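Local coordinates for protein CT009 (Chlamydia trachomatis, PDB 4GQM) that is of unknown function but carries a helix-turn-helix domain and so probably binds DNA, at residues E44-E47 / K53-S56. Residues are numbered along the deposited sequence; the frame is centred on the assembly and turned at random.
Sequences EAIE and KLIS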
loop_
_atom_site.group_PDB
_atom_site.type_symbol
_atom_site.label_atom_id
_atom_site.label_comp_id
_atom_site.label_asym_id
_atom_site.label_seq_id
_atom_site.Cartn_x
_atom_site.Cartn_y
_atom_site.Cartn_z
ATOM N N GLU A 44 -4.972 -12.062 3.614
ATOM C CA GLU A 44 -4.300 -13.332 3.688
ATOM C C GLU A 44 -2.910 -13.148 4.266
ATOM O O GLU A 44 -2.466 -13.946 5.096
ATOM C CB GLU A 44 -4.201 -13.986 2.305
ATOM C CG GLU A 44 -5.534 -14.454 1.766
ATOM C CD GLU A 44 -5.481 -14.944 0.337
ATOM O OE1 GLU A 44 -4.475 -14.704 -0.357
ATOM O OE2 GLU A 44 -6.462 -15.563 -0.118
ATOM N N ALA A 45 -2.193 -12.121 3.823
ATOM C CA ALA A 45 -0.831 -11.888 4.279
ATOM C C ALA A 45 -0.803 -11.519 5.769
ATOM O O ALA A 45 0.123 -11.912 6.487
ATOM C CB ALA A 45 -0.180 -10.790 3.432
ATOM N N ILE A 46 -1.781 -10.744 6.213
ATOM C CA ILE A 46 -1.908 -10.431 7.631
ATOM C C ILE A 46 -2.108 -11.720 8.427
ATOM O O ILE A 46 -1.407 -11.971 9.417
ATOM C CB ILE A 46 -3.063 -9.460 7.884
ATOM C CG1 ILE A 46 -2.722 -8.077 7.340
ATOM C CG2 ILE A 46 -3.395 -9.390 9.393
ATOM C CD1 ILE A 46 -3.899 -7.151 7.288
ATOM N N GLU A 47 -3.063 -12.551 8.026
ATOM C CA GLU A 47 -3.341 -13.757 8.821
ATOM C C GLU A 47 -2.179 -14.729 8.801
ATOM O O GLU A 47 -1.955 -15.434 9.790
ATOM C CB GLU A 47 -4.653 -14.407 8.403
ATOM C CG GLU A 47 -5.857 -13.578 8.776
ATOM C CD GLU A 47 -7.169 -14.314 8.723
ATOM O OE1 GLU A 47 -7.195 -15.487 8.290
ATOM O OE2 GLU A 47 -8.184 -13.719 9.165
ATOM N N LYS A 53 5.089 -10.288 1.889
ATOM C CA LYS A 53 3.874 -9.990 1.152
ATOM C C LYS A 53 3.267 -8.675 1.573
ATOM O O LYS A 53 2.549 -8.052 0.784
ATOM C CB LYS A 53 2.854 -11.138 1.284
ATOM C CG LYS A 53 3.236 -12.363 0.525
ATOM C CD LYS A 53 2.311 -13.545 0.835
ATOM C CE LYS A 53 2.887 -14.805 0.196
ATOM N NZ LYS A 53 2.080 -16.000 0.388
ATOM N N LEU A 54 3.488 -8.265 2.823
ATOM C CA LEU A 54 2.958 -6.999 3.323
ATOM C C LEU A 54 3.741 -5.773 2.894
ATOM O O LEU A 54 3.158 -4.727 2.636
ATOM C CB LEU A 54 2.894 -7.076 4.851
ATOM C CG LEU A 54 1.889 -8.050 5.450
ATOM C CD1 LEU A 54 2.094 -8.251 6.954
ATOM C CD2 LEU A 54 0.473 -7.602 5.168
ATOM N N ILE A 55 5.067 -5.879 2.879
ATOM C CA ILE A 55 5.980 -4.744 2.664
ATOM C C ILE A 55 6.522 -4.609 1.251
ATOM O O ILE A 55 6.903 -3.527 0.838
ATOM C CB ILE A 55 7.210 -4.881 3.585
ATOM C CG1 ILE A 55 6.820 -4.763 5.056
ATOM C CG2 ILE A 55 8.288 -3.846 3.229
ATOM C CD1 ILE A 55 6.215 -3.396 5.419
ATOM N N SER A 56 6.600 -5.715 0.531
ATOM C CA SER A 56 7.265 -5.674 -0.790
ATOM C C SER A 56 6.555 -4.851 -1.859
ATOM O O SER A 56 7.243 -4.211 -2.669
ATOM C CB SER A 56 7.454 -7.111 -1.344
ATOM O OG SER A 56 8.323 -7.831 -0.545
#
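Ala45 pushes its methyl into the corner between Lys53 and Leu54: CB lies 3.7 Å from Lys53 CB and the same distance from Leu54 CD2. A methyl is all that Ala45 puts between the helices here, and its CA lies 6.0 Å from Lys53 CA. Leu54 brings CD2 against both Ala45 and Ile46. Its CG is anti to the carbonyl carbon (chi1 -68°), which carries the branch across to the helix of Ala45; CD2 then also reaches Ile46, meeting CG1 at 3.9 Å, and the two side chains cross at about a right angle. No hydrogen bond joins the segments, so van der Waals contact does the work. Lys53 touches through CB alone; beyond CG its chain runs out extended, and NZ stays 6.7 Å from Glu44 OE1, too far for a salt bridge, though the opposite charges may attract weakly.

The contact sets helix 51-55 against the C-terminal part of helix 40-48, the helix just before it in the chain, inside the helix-turn-helix domain. Phe63 of the second subunit packs on Ile46 and Ala60 of that subunit on Leu54, consistent with a swapped sub-domain completing this core. Within the chain, Glu47 anchors helix 40-48 to helix 2-24 by a salt bridge to Arg22, while Ser56 packs on Met97 and Leu100 of helix 83-104.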